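Long-range contact in CDP-4-keto-6-deoxy-D-glucose-3-dehydrase (Yersinia pseudotuberculosis, PDB 3BB8), which probably acts as the pyridoxal-phosphate-dependent 3-dehydrase that removes the C3 hydroxyl of CDP-4-keto-6-deoxy-D-glucose during lipopolysaccharide sugar synthesis: residues Phe309-Leu320 with Gly412-Asp423. The protein carries 1 engineered substitution. Sequence-based numbering, arbitrary orientation.
Sequences FVEKRKANFKYL and GIYPGLTHDHLD
Arg313 lies across the loop Ile413-Pro415. From CB its chain runs extended through CG, which lies 3.7 Å from Pro415 CD, and CD, which passes the same carbon, to NE, 3.5 Å from Pro415 CD. A turn at chi4 (-80°) then lays one guanidinium face on Pro415 CD and Tyr414 CB; Arg313 NH2 comes to 3.5 Å from Tyr414 CB. NH1 passes Ile413 CD1 and ends in hydrogen bonds to the carbonyls of Trp344 and Phe345, which satisfy this buried nitrogen and help hold the guanidinium in place. Pro415 is also wedged against Phe309, whose CD1 is 3.5 Å from Pro415 CG. At the other end, Tyr319 stacks face to face on His419, centroids 3.8 Å apart and planes 24° from parallel, and Leu422 CD1 meets the edge of the Tyr319 ring. Leu320 CD2 packs on Ile413 CG2 at 3.5 Å. The type I turn Tyr414-Leu417 leads from strand 408-411 to helix 419-432, whose residues 419-423 run at 34° to 309-320 of helix 293-323, axes 10.5 Å apart. Ile413 and Leu320 both rest on Phe347 of strand 347-351, joining these helices to the small antiparallel sheet of this aspartate aminotransferase fold.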
loop_
_atom_site.group_PDB
_atom_site.type_symbol
_atom_site.label_atom_id
_atom_site.label_comp_id
_atom_site.label_asym_id
_atom_site.label_seq_id
_atom_site.Cartn_x
_atom_site.Cartn_y
_atom_site.Cartn_z
ATOM N N PHE A 309 -12.661 -20.718 12.283
ATOM C CA PHE A 309 -13.027 -19.354 12.646
ATOM C C PHE A 309 -14.455 -18.988 12.265
ATOM O O PHE A 309 -15.203 -18.478 13.092
ATOM C CB PHE A 309 -12.063 -18.359 11.998
ATOM C CG PHE A 309 -10.677 -18.385 12.575
ATOM C CD1 PHE A 309 -10.431 -18.968 13.810
ATOM C CD2 PHE A 309 -9.627 -17.777 11.905
ATOM C CE1 PHE A 309 -9.150 -18.941 14.376
ATOM C CE2 PHE A 309 -8.349 -17.740 12.457
ATOM C CZ PHE A 309 -8.106 -18.323 13.699
ATOM N N VAL A 310 -14.829 -19.240 11.015
ATOM C CA VAL A 310 -16.175 -18.923 10.543
ATOM C C VAL A 310 -17.243 -19.643 11.364
ATOM O O VAL A 310 -18.270 -19.059 11.718
ATOM C CB VAL A 310 -16.345 -19.306 9.061
ATOM C CG1 VAL A 310 -17.761 -18.997 8.594
ATOM C CG2 VAL A 310 -15.331 -18.550 8.216
ATOM N N GLU A 311 -16.994 -20.914 11.655
ATOM C CA GLU A 311 -17.912 -21.729 12.439
ATOM C C GLU A 311 -18.013 -21.181 13.861
ATOM O O GLU A 311 -19.103 -21.081 14.422
ATOM C CB GLU A 311 -17.415 -23.180 12.460
ATOM C CG GLU A 311 -18.094 -24.084 13.483
ATOM C CD GLU A 311 -17.545 -25.513 13.461
ATOM O OE1 GLU A 311 -16.304 -25.682 13.542
ATOM O OE2 GLU A 311 -18.356 -26.465 13.368
ATOM N N LYS A 312 -16.869 -20.823 14.431
ATOM C CA LYS A 312 -16.809 -20.286 15.785
ATOM C C LYS A 312 -17.523 -18.935 15.909
ATOM O O LYS A 312 -18.211 -18.679 16.895
ATOM C CB LYS A 312 -15.347 -20.144 16.216
ATOM C CG LYS A 312 -15.151 -19.647 17.638
ATOM C CD LYS A 312 -15.808 -20.572 18.650
ATOM C CE LYS A 312 -15.575 -20.081 20.073
ATOM N NZ LYS A 312 -16.333 -20.883 21.083
ATOM N N ARG A 313 -17.362 -18.069 14.912
ATOM C CA ARG A 313 -18.012 -16.766 14.946
ATOM C C ARG A 313 -19.523 -16.937 14.921
ATOM O O ARG A 313 -20.243 -16.223 15.614
ATOM C CB ARG A 313 -17.552 -15.898 13.763
ATOM C CG ARG A 313 -16.123 -15.390 13.915
ATOM C CD ARG A 313 -15.566 -14.815 12.620
ATOM N NE ARG A 313 -14.297 -14.142 12.870
ATOM C CZ ARG A 313 -14.181 -12.912 13.368
ATOM N NH1 ARG A 313 -15.268 -12.203 13.663
ATOM N NH2 ARG A 313 -12.977 -12.401 13.600
ATOM N N LYS A 314 -20.006 -17.882 14.123
ATOM C CA LYS A 314 -21.442 -18.117 14.052
ATOM C C LYS A 314 -21.949 -18.630 15.402
ATOM O O LYS A 314 -23.028 -18.252 15.856
ATOM C CB LYS A 314 -21.760 -19.137 12.961
ATOM C CG LYS A 314 -21.480 -18.648 11.558
ATOM C CD LYS A 314 -21.837 -19.718 10.541
ATOM C CE LYS A 314 -21.590 -19.243 9.128
ATOM N NZ LYS A 314 -21.788 -20.340 8.146
ATOM N N ALA A 315 -21.150 -19.486 16.034
ATOM C CA ALA A 315 -21.487 -20.070 17.326
ATOM C C ALA A 315 -21.619 -18.985 18.387
ATOM O O ALA A 315 -22.668 -18.842 19.019
ATOM C CB ALA A 315 -20.409 -21.078 17.737
ATOM N N ASN A 316 -20.548 -18.223 18.580
ATOM C CA ASN A 316 -20.536 -17.143 19.555
ATOM C C ASN A 316 -21.691 -16.172 19.334
ATOM O O ASN A 316 -22.248 -15.638 20.288
ATOM C CB ASN A 316 -19.205 -16.395 19.494
ATOM C CG ASN A 316 -18.058 -17.208 20.055
ATOM O OD1 ASN A 316 -16.918 -16.742 20.111
ATOM N ND2 ASN A 316 -18.353 -18.430 20.481
ATOM N N PHE A 317 -22.052 -15.946 18.076
ATOM C CA PHE A 317 -23.154 -15.041 17.766
ATOM C C PHE A 317 -24.479 -15.588 18.299
ATOM O O PHE A 317 -25.222 -14.884 18.984
ATOM C CB PHE A 317 -23.284 -14.845 16.259
ATOM C CG PHE A 317 -24.458 -13.996 15.859
ATOM C CD1 PHE A 317 -24.334 -12.615 15.759
ATOM C CD2 PHE A 317 -25.691 -14.578 15.573
ATOM C CE1 PHE A 317 -25.414 -11.829 15.381
ATOM C CE2 PHE A 317 -26.779 -13.793 15.192
ATOM C CZ PHE A 317 -26.636 -12.414 15.095
ATOM N N LYS A 318 -24.772 -16.842 17.955
ATOM C CA LYS A 318 -26.009 -17.488 18.372
ATOM C C LYS A 318 -26.097 -17.511 19.896
ATOM O O LYS A 318 -27.114 -17.142 20.475
ATOM C CB LYS A 318 -26.058 -18.912 17.821
ATOM C CG LYS A 318 -27.421 -19.574 17.917
ATOM C CD LYS A 318 -27.436 -20.884 17.149
ATOM C CE LYS A 318 -28.848 -21.425 16.987
ATOM N NZ LYS A 318 -28.866 -22.644 16.121
ATOM N N TYR A 319 -25.011 -17.932 20.530
ATOM C CA TYR A 319 -24.937 -18.010 21.978
ATOM C C TYR A 319 -25.220 -16.638 22.597
ATOM O O TYR A 319 -26.229 -16.444 23.274
ATOM C CB TYR A 319 -23.545 -18.495 22.388
ATOM C CG TYR A 319 -23.381 -18.761 23.865
ATOM C CD1 TYR A 319 -24.031 -19.835 24.479
ATOM C CD2 TYR A 319 -22.560 -17.954 24.648
ATOM C CE1 TYR A 319 -23.859 -20.100 25.841
ATOM C CE2 TYR A 319 -22.383 -18.209 26.007
ATOM C CZ TYR A 319 -23.034 -19.284 26.597
ATOM O OH TYR A 319 -22.850 -19.543 27.939
ATOM N N LEU A 320 -24.322 -15.690 22.352
ATOM C CA LEU A 320 -24.446 -14.337 22.881
ATOM C C LEU A 320 -25.827 -13.722 22.683
ATOM O O LEU A 320 -26.389 -13.154 23.617
ATOM C CB LEU A 320 -23.394 -13.429 22.243
ATOM C CG LEU A 320 -23.283 -12.011 22.803
ATOM C CD1 LEU A 320 -22.968 -12.066 24.304
ATOM C CD2 LEU A 320 -22.193 -11.261 22.049
ATOM N N GLY A 412 -17.755 -8.114 20.815
ATOM C CA GLY A 412 -16.847 -9.104 20.266
ATOM C C GLY A 412 -17.439 -10.498 20.267
ATOM O O GLY A 412 -17.910 -10.982 21.297
ATOM N N ILE A 413 -17.414 -11.147 19.107
ATOM C CA ILE A 413 -17.787 -12.558 19.008
ATOM C C ILE A 413 -16.755 -13.350 18.207
ATOM O O ILE A 413 -17.047 -14.439 17.701
ATOM C CB ILE A 413 -19.172 -12.652 18.301
ATOM C CG1 ILE A 413 -19.249 -11.683 17.123
ATOM C CG2 ILE A 413 -20.288 -12.420 19.312
ATOM C CD1 ILE A 413 -18.398 -12.083 15.931
ATOM N N TYR A 414 -15.545 -12.797 18.107
ATOM C CA TYR A 414 -14.464 -13.432 17.358
ATOM C C TYR A 414 -13.897 -14.656 18.092
ATOM O O TYR A 414 -14.004 -14.767 19.317
ATOM C CB TYR A 414 -13.350 -12.413 17.040
ATOM C CG TYR A 414 -12.443 -12.060 18.195
ATOM C CD1 TYR A 414 -11.115 -12.481 18.216
ATOM C CD2 TYR A 414 -12.910 -11.313 19.272
ATOM C CE1 TYR A 414 -10.274 -12.169 19.286
ATOM C CE2 TYR A 414 -12.083 -10.994 20.341
ATOM C CZ TYR A 414 -10.771 -11.423 20.344
ATOM O OH TYR A 414 -9.951 -11.093 21.403
ATOM N N PRO A 415 -13.279 -15.588 17.341
ATOM C CA PRO A 415 -12.674 -16.840 17.818
ATOM C C PRO A 415 -11.861 -16.799 19.106
ATOM O O PRO A 415 -11.686 -17.831 19.752
ATOM C CB PRO A 415 -11.833 -17.287 16.628
ATOM C CG PRO A 415 -12.652 -16.813 15.464
ATOM C CD PRO A 415 -13.023 -15.415 15.897
ATOM N N GLY A 416 -11.357 -15.627 19.475
ATOM C CA GLY A 416 -10.565 -15.529 20.690
ATOM C C GLY A 416 -11.397 -15.439 21.961
ATOM O O GLY A 416 -10.856 -15.291 23.059
ATOM N N LEU A 417 -12.715 -15.544 21.817
ATOM C CA LEU A 417 -13.621 -15.448 22.957
ATOM C C LEU A 417 -14.317 -16.763 23.308
ATOM O O LEU A 417 -14.964 -17.381 22.456
ATOM C CB LEU A 417 -14.676 -14.368 22.677
ATOM C CG LEU A 417 -14.453 -12.935 23.181
ATOM C CD1 LEU A 417 -12.990 -12.557 23.171
ATOM C CD2 LEU A 417 -15.272 -11.987 22.319
ATOM N N THR A 418 -14.186 -17.179 24.568
ATOM C CA THR A 418 -14.815 -18.411 25.051
ATOM C C THR A 418 -16.183 -18.091 25.642
ATOM O O THR A 418 -16.561 -16.924 25.761
ATOM C CB THR A 418 -13.983 -19.092 26.162
ATOM O OG1 THR A 418 -13.906 -18.227 27.301
ATOM C CG2 THR A 418 -12.578 -19.406 25.672
ATOM N N HIS A 419 -16.923 -19.129 26.013
ATOM C CA HIS A 419 -18.241 -18.944 26.608
ATOM C C HIS A 419 -18.130 -18.216 27.944
ATOM O O HIS A 419 -19.052 -17.516 28.351
ATOM C CB HIS A 419 -18.929 -20.295 26.803
ATOM C CG HIS A 419 -19.622 -20.796 25.578
ATOM N ND1 HIS A 419 -19.156 -20.549 24.305
ATOM C CD2 HIS A 419 -20.747 -21.539 25.429
ATOM C CE1 HIS A 419 -19.964 -21.115 23.426
ATOM N NE2 HIS A 419 -20.937 -21.723 24.082
ATOM N N ASP A 420 -17.003 -18.378 28.628
ATOM C CA ASP A 420 -16.822 -17.698 29.899
ATOM C C ASP A 420 -16.674 -16.205 29.662
ATOM O O ASP A 420 -17.059 -15.390 30.507
ATOM C CB ASP A 420 -15.606 -18.248 30.638
ATOM C CG ASP A 420 -15.901 -19.568 31.324
ATOM O OD1 ASP A 420 -16.175 -20.563 30.622
ATOM O OD2 ASP A 420 -15.872 -19.605 32.571
ATOM N N HIS A 421 -16.110 -15.857 28.507
ATOM C CA HIS A 421 -15.929 -14.467 28.113
ATOM C C HIS A 421 -17.314 -13.878 27.880
ATOM O O HIS A 421 -17.681 -12.859 28.467
ATOM C CB HIS A 421 -15.129 -14.379 26.804
ATOM C CG HIS A 421 -13.654 -14.569 26.971
ATOM N ND1 HIS A 421 -12.845 -13.628 27.573
ATOM C CD2 HIS A 421 -12.839 -15.589 26.613
ATOM C CE1 HIS A 421 -11.596 -14.059 27.578
ATOM N NE2 HIS A 421 -11.565 -15.247 27.003
ATOM N N LEU A 422 -18.080 -14.540 27.021
ATOM C CA LEU A 422 -19.414 -14.088 26.673
ATOM C C LEU A 422 -20.380 -14.046 27.849
ATOM O O LEU A 422 -21.124 -13.073 28.010
ATOM C CB LEU A 422 -19.984 -14.963 25.559
ATOM C CG LEU A 422 -19.174 -14.980 24.257
ATOM C CD1 LEU A 422 -19.911 -15.805 23.210
ATOM C CD2 LEU A 422 -18.962 -13.558 23.753
ATOM N N ASP A 423 -20.382 -15.100 28.662
ATOM C CA ASP A 423 -21.264 -15.147 29.820
ATOM C C ASP A 423 -20.977 -13.938 30.703
ATOM O O ASP A 423 -21.899 -13.318 31.238
ATOM C CB ASP A 423 -21.045 -16.446 30.607
ATOM C CG ASP A 423 -21.742 -17.636 29.972
ATOM O OD1 ASP A 423 -21.301 -18.781 30.205
ATOM O OD2 ASP A 423 -22.744 -17.429 29.248
#